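Local coordinates for penicillin-binding protein 2 (Pbp2) (Helicobacter pylori, PDB 5LP5), which probably cross-links peptidoglycan as a penicillin-binding transpeptidase of the cell-shape machinery, working in complex with the scaffold protein MreC, at residues A[302-316]-A[433-447]. Residues are numbered along the deposited sequence; the frame is centred on the assembly and turned at random.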
loop_
_atom_site.group_PDB
_atom_site.type_symbol
_atom_site.label_atom_id
_atom_site.label_comp_id
_atom_site.label_asym_id
_atom_site.label_seq_id
_atom_site.Cartn_x
_atom_site.Cartn_y
_atom_site.Cartn_z
ATOM N N PHE A 302 -21.825 -17.568 5.530
ATOM C CA PHE A 302 -22.276 -18.051 4.218
ATOM C C PHE A 302 -21.515 -19.303 3.721
ATOM O O PHE A 302 -22.030 -20.050 2.883
ATOM C CB PHE A 302 -22.302 -16.925 3.146
ATOM C CG PHE A 302 -20.971 -16.254 2.887
ATOM C CD1 PHE A 302 -20.005 -16.856 2.085
ATOM C CD2 PHE A 302 -20.693 -14.996 3.424
ATOM C CE1 PHE A 302 -18.774 -16.241 1.859
ATOM C CE2 PHE A 302 -19.467 -14.383 3.187
ATOM C CZ PHE A 302 -18.510 -15.007 2.400
ATOM N N ALA A 303 -20.311 -19.524 4.260
ATOM C CA ALA A 303 -19.432 -20.642 3.855
ATOM C C ALA A 303 -18.945 -21.554 4.988
ATOM O O ALA A 303 -18.554 -22.698 4.732
ATOM C CB ALA A 303 -18.223 -20.096 3.114
ATOM N N ASN A 304 -18.937 -21.058 6.224
ATOM C CA ASN A 304 -18.380 -21.819 7.355
ATOM C C ASN A 304 -19.332 -21.882 8.546
ATOM O O ASN A 304 -18.925 -21.710 9.701
ATOM C CB ASN A 304 -17.032 -21.221 7.769
ATOM C CG ASN A 304 -15.992 -21.375 6.687
ATOM O OD1 ASN A 304 -15.617 -20.419 6.007
ATOM N ND2 ASN A 304 -15.549 -22.601 6.487
ATOM N N ALA A 305 -20.601 -22.132 8.242
ATOM C CA ALA A 305 -21.663 -22.238 9.246
ATOM C C ALA A 305 -22.759 -23.090 8.664
ATOM O O ALA A 305 -23.092 -22.960 7.467
ATOM C CB ALA A 305 -22.228 -20.883 9.615
ATOM N N LEU A 306 -23.303 -23.964 9.509
ATOM C CA LEU A 306 -24.294 -24.952 9.099
ATOM C C LEU A 306 -25.648 -24.698 9.796
ATOM O O LEU A 306 -25.714 -24.418 10.989
ATOM C CB LEU A 306 -23.776 -26.366 9.401
ATOM C CG LEU A 306 -22.651 -26.938 8.505
ATOM C CD1 LEU A 306 -22.007 -28.199 9.078
ATOM C CD2 LEU A 306 -23.163 -27.201 7.087
ATOM N N TYR A 307 -26.726 -24.772 9.026
ATOM C CA TYR A 307 -28.070 -24.583 9.552
ATOM C C TYR A 307 -28.999 -25.611 8.889
ATOM O O TYR A 307 -28.737 -26.031 7.767
ATOM C CB TYR A 307 -28.603 -23.186 9.230
ATOM C CG TYR A 307 -27.750 -22.001 9.636
ATOM C CD1 TYR A 307 -26.824 -21.455 8.763
ATOM C CD2 TYR A 307 -27.927 -21.388 10.855
ATOM C CE1 TYR A 307 -26.068 -20.355 9.120
ATOM C CE2 TYR A 307 -27.190 -20.280 11.221
ATOM C CZ TYR A 307 -26.267 -19.757 10.345
ATOM O OH TYR A 307 -25.522 -18.646 10.691
ATOM N N PRO A 308 -30.081 -26.021 9.583
ATOM C CA PRO A 308 -31.087 -26.859 8.923
ATOM C C PRO A 308 -31.782 -26.055 7.833
ATOM O O PRO A 308 -32.225 -24.936 8.094
ATOM C CB PRO A 308 -32.075 -27.219 10.054
ATOM C CG PRO A 308 -31.394 -26.855 11.321
ATOM C CD PRO A 308 -30.412 -25.765 10.999
ATOM N N PRO A 309 -31.869 -26.602 6.613
ATOM C CA PRO A 309 -32.440 -25.797 5.531
ATOM C C PRO A 309 -33.929 -25.466 5.710
ATOM O O PRO A 309 -34.375 -24.403 5.262
ATOM C CB PRO A 309 -32.201 -26.655 4.279
ATOM C CG PRO A 309 -32.073 -28.022 4.774
ATOM C CD PRO A 309 -31.476 -27.937 6.153
ATOM N N GLY A 310 -34.667 -26.354 6.372
ATOM C CA GLY A 310 -36.106 -26.229 6.491
ATOM C C GLY A 310 -36.806 -26.457 5.162
ATOM O O GLY A 310 -36.309 -27.185 4.283
ATOM N N SER A 311 -37.949 -25.794 4.993
ATOM C CA SER A 311 -38.816 -26.024 3.838
ATOM C C SER A 311 -38.160 -25.733 2.468
ATOM O O SER A 311 -38.667 -26.201 1.452
ATOM C CB SER A 311 -40.118 -25.220 4.002
ATOM O OG SER A 311 -40.763 -25.501 5.247
ATOM N N VAL A 312 -37.046 -24.989 2.432
ATOM C CA VAL A 312 -36.402 -24.594 1.151
ATOM C C VAL A 312 -36.033 -25.791 0.259
ATOM O O VAL A 312 -35.904 -25.667 -0.961
ATOM C CB VAL A 312 -35.115 -23.735 1.350
ATOM C CG1 VAL A 312 -35.403 -22.468 2.119
ATOM C CG2 VAL A 312 -34.029 -24.513 2.059
ATOM N N VAL A 313 -35.859 -26.944 0.892
ATOM C CA VAL A 313 -35.508 -28.166 0.180
ATOM C C VAL A 313 -36.674 -28.757 -0.622
ATOM O O VAL A 313 -36.466 -29.628 -1.477
ATOM C CB VAL A 313 -35.014 -29.244 1.159
ATOM C CG1 VAL A 313 -33.870 -28.710 2.016
ATOM C CG2 VAL A 313 -36.158 -29.743 2.039
ATOM N N LYS A 314 -37.889 -28.275 -0.356
ATOM C CA LYS A 314 -39.109 -28.956 -0.792
ATOM C C LYS A 314 -39.216 -29.179 -2.288
ATOM O O LYS A 314 -39.721 -30.219 -2.709
ATOM C CB LYS A 314 -40.352 -28.240 -0.271
ATOM C CG LYS A 314 -40.676 -28.646 1.152
ATOM C CD LYS A 314 -41.798 -27.840 1.787
ATOM C CE LYS A 314 -42.013 -28.322 3.218
ATOM N NZ LYS A 314 -43.081 -27.583 3.927
ATOM N N MET A 315 -38.740 -28.230 -3.092
ATOM C CA MET A 315 -38.766 -28.428 -4.538
ATOM C C MET A 315 -37.711 -29.461 -5.002
ATOM O O MET A 315 -37.881 -30.123 -6.036
ATOM C CB MET A 315 -38.701 -27.090 -5.321
ATOM C CG MET A 315 -37.685 -26.024 -4.894
ATOM S SD MET A 315 -38.099 -24.856 -3.563
ATOM C CE MET A 315 -39.789 -24.515 -3.981
ATOM N N GLY A 316 -36.646 -29.622 -4.223
ATOM C CA GLY A 316 -35.691 -30.710 -4.456
ATOM C C GLY A 316 -36.270 -32.067 -4.094
ATOM O O GLY A 316 -36.058 -33.054 -4.802
ATOM N N GLY A 433 -36.623 -30.976 5.419
ATOM C CA GLY A 433 -35.379 -30.268 5.704
ATOM C C GLY A 433 -35.040 -30.026 7.168
ATOM O O GLY A 433 -34.570 -28.935 7.528
ATOM N N GLN A 434 -35.241 -31.044 8.005
ATOM C CA GLN A 434 -34.906 -30.934 9.410
ATOM C C GLN A 434 -34.332 -32.231 9.975
ATOM O O GLN A 434 -34.006 -33.133 9.215
ATOM C CB GLN A 434 -36.123 -30.430 10.174
ATOM C CG GLN A 434 -36.490 -29.005 9.769
ATOM C CD GLN A 434 -36.893 -28.131 10.949
ATOM O OE1 GLN A 434 -36.362 -27.038 11.140
ATOM N NE2 GLN A 434 -37.822 -28.628 11.762
ATOM N N GLY A 435 -34.148 -32.307 11.296
ATOM C CA GLY A 435 -33.410 -33.414 11.897
ATOM C C GLY A 435 -31.921 -33.285 11.626
ATOM O O GLY A 435 -31.327 -32.228 11.864
ATOM N N SER A 436 -31.318 -34.340 11.091
ATOM C CA SER A 436 -29.874 -34.344 10.865
ATOM C C SER A 436 -29.428 -33.678 9.532
ATOM O O SER A 436 -28.323 -33.928 9.039
ATOM C CB SER A 436 -29.348 -35.781 10.994
ATOM O OG SER A 436 -29.317 -36.180 12.363
ATOM N N PHE A 437 -30.273 -32.810 8.968
ATOM C CA PHE A 437 -29.992 -32.139 7.677
ATOM C C PHE A 437 -29.377 -30.764 7.935
ATOM O O PHE A 437 -29.982 -29.950 8.631
ATOM C CB PHE A 437 -31.297 -31.988 6.859
ATOM C CG PHE A 437 -31.100 -31.769 5.353
ATOM C CD1 PHE A 437 -29.932 -31.239 4.819
ATOM C CD2 PHE A 437 -32.136 -32.088 4.471
ATOM C CE1 PHE A 437 -29.798 -31.053 3.445
ATOM C CE2 PHE A 437 -32.000 -31.903 3.104
ATOM C CZ PHE A 437 -30.830 -31.381 2.590
ATOM N N LEU A 438 -28.187 -30.531 7.372
ATOM C CA LEU A 438 -27.497 -29.230 7.462
ATOM C C LEU A 438 -26.920 -28.716 6.129
ATOM O O LEU A 438 -26.332 -29.462 5.343
ATOM C CB LEU A 438 -26.371 -29.308 8.484
ATOM C CG LEU A 438 -26.784 -29.609 9.908
ATOM C CD1 LEU A 438 -25.530 -29.797 10.753
ATOM C CD2 LEU A 438 -27.668 -28.503 10.456
ATOM N N ALA A 439 -27.078 -27.421 5.897
ATOM C CA ALA A 439 -26.557 -26.803 4.698
ATOM C C ALA A 439 -25.981 -25.448 5.019
ATOM O O ALA A 439 -26.214 -24.913 6.099
ATOM C CB ALA A 439 -27.649 -26.677 3.660
ATOM N N THR A 440 -25.197 -24.929 4.066
ATOM C CA THR A 440 -24.625 -23.577 4.109
ATOM C C THR A 440 -25.482 -22.675 3.243
ATOM O O THR A 440 -26.063 -23.134 2.269
ATOM C CB THR A 440 -23.166 -23.547 3.573
ATOM O OG1 THR A 440 -23.091 -24.109 2.241
ATOM C CG2 THR A 440 -22.211 -24.303 4.512
ATOM N N PRO A 441 -25.590 -21.385 3.600
ATOM C CA PRO A 441 -26.232 -20.424 2.708
ATOM C C PRO A 441 -25.732 -20.476 1.276
ATOM O O PRO A 441 -26.514 -20.256 0.363
ATOM C CB PRO A 441 -25.904 -19.087 3.351
ATOM C CG PRO A 441 -25.881 -19.395 4.802
ATOM C CD PRO A 441 -25.331 -20.789 4.921
ATOM N N LEU A 442 -24.458 -20.800 1.079
ATOM C CA LEU A 442 -23.950 -21.019 -0.279
ATOM C C LEU A 442 -24.673 -22.176 -0.997
ATOM O O LEU A 442 -25.076 -22.042 -2.153
ATOM C CB LEU A 442 -22.435 -21.227 -0.274
ATOM C CG LEU A 442 -21.584 -19.939 -0.328
ATOM C CD1 LEU A 442 -20.099 -20.250 -0.110
ATOM C CD2 LEU A 442 -21.729 -19.182 -1.633
ATOM N N GLN A 443 -24.842 -23.295 -0.309
ATOM C CA GLN A 443 -25.508 -24.466 -0.894
ATOM C C GLN A 443 -26.915 -24.133 -1.363
ATOM O O GLN A 443 -27.311 -24.501 -2.490
ATOM C CB GLN A 443 -25.516 -25.651 0.098
ATOM C CG GLN A 443 -24.156 -26.357 0.154
ATOM C CD GLN A 443 -24.041 -27.442 1.204
ATOM O OE1 GLN A 443 -24.625 -27.356 2.283
ATOM N NE2 GLN A 443 -23.269 -28.474 0.885
ATOM N N VAL A 444 -27.652 -23.410 -0.514
ATOM C CA VAL A 444 -29.045 -23.023 -0.816
ATOM C C VAL A 444 -29.099 -22.125 -2.055
ATOM O O VAL A 444 -29.963 -22.298 -2.920
ATOM C CB VAL A 444 -29.684 -22.296 0.376
ATOM C CG1 VAL A 444 -31.092 -21.833 0.041
ATOM C CG2 VAL A 444 -29.706 -23.198 1.602
ATOM N N LEU A 445 -28.161 -21.177 -2.126
ATOM C CA LEU A 445 -28.018 -20.253 -3.255
ATOM C C LEU A 445 -27.736 -20.960 -4.575
ATOM O O LEU A 445 -28.400 -20.665 -5.593
ATOM C CB LEU A 445 -26.891 -19.252 -2.971
ATOM C CG LEU A 445 -26.498 -18.296 -4.104
ATOM C CD1 LEU A 445 -27.472 -17.143 -4.253
ATOM C CD2 LEU A 445 -25.103 -17.762 -3.870
ATOM N N ALA A 446 -26.741 -21.852 -4.585
ATOM C CA ALA A 446 -26.403 -22.579 -5.803
ATOM C C ALA A 446 -27.611 -23.407 -6.252
ATOM O O ALA A 446 -27.972 -23.453 -7.443
ATOM C CB ALA A 446 -25.202 -23.475 -5.572
ATOM N N TYR A 447 -28.215 -24.056 -5.271
ATOM C CA TYR A 447 -29.418 -24.854 -5.453
ATOM C C TYR A 447 -30.538 -24.031 -6.077
ATOM O O TYR A 447 -31.135 -24.449 -7.074
ATOM C CB TYR A 447 -29.818 -25.441 -4.073
ATOM C CG TYR A 447 -31.260 -25.840 -3.851
ATOM C CD1 TYR A 447 -31.828 -26.921 -4.520
ATOM C CD2 TYR A 447 -32.031 -25.167 -2.915
ATOM C CE1 TYR A 447 -33.140 -27.302 -4.287
ATOM C CE2 TYR A 447 -33.340 -25.528 -2.672
ATOM C CZ TYR A 447 -33.898 -26.600 -3.355
ATOM O OH TYR A 447 -35.202 -26.958 -3.072
#
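Tyr447 reaches from helix 441-453 to the 3-10 turn 311-313 and the helix after it, tying them together through its hydroxyl. With CG anti to the backbone N (chi1 157°), the side chain leaves its helix toward 302-316. From CB the chain passes into the ring, where CE2 comes within 3.1 Å of Val312 O. CZ follows, 4.1 Å from Met315 CG. At the tip, OH lies 3.2 Å from Met315 CG and donates to Val312 O over 2.6 Å. Val312 O lies at the ring's edge in its plane, and the hydroxyl meets it in the carbonyl plane, on a lone pair. The same OH accepts from Gly316 N at 3.2 Å, a bent bond (137° at the hydrogen), so it takes part in two bonds.

Farther along, Phe437 takes Pro309 on one ring face: Pro309 CG stands 3.8 Å from the centroid of the Phe437 ring, 8° off the normal, a clear CH-pi contact. Val313 CG1 packs against the ring as well, 3.9 Å from Phe437 CE2. Next to them, toward Thr440, Tyr307 and Ala439 form a single antiparallel bridge, a hydrogen-bonded pair, and Gly310 N reaches Gly433 O at 2.8 Å. At the other end Phe302 O receives Leu442 N, just inside the helix that Thr440 and Gln443 open with a capping box.

Ser311 and Lys314, which fit the SxxK pattern of the transpeptidase active site, lie beside Val312 and Val313, and Lys314 forms a salt bridge with Asp368. Strand 511-517, bearing Lys513, flanks them, while Trp544 of strand 542-549 touches Val312, Pro441 and Val444; strand 556-562 backs helix 441-453 through Val444 and Leu445.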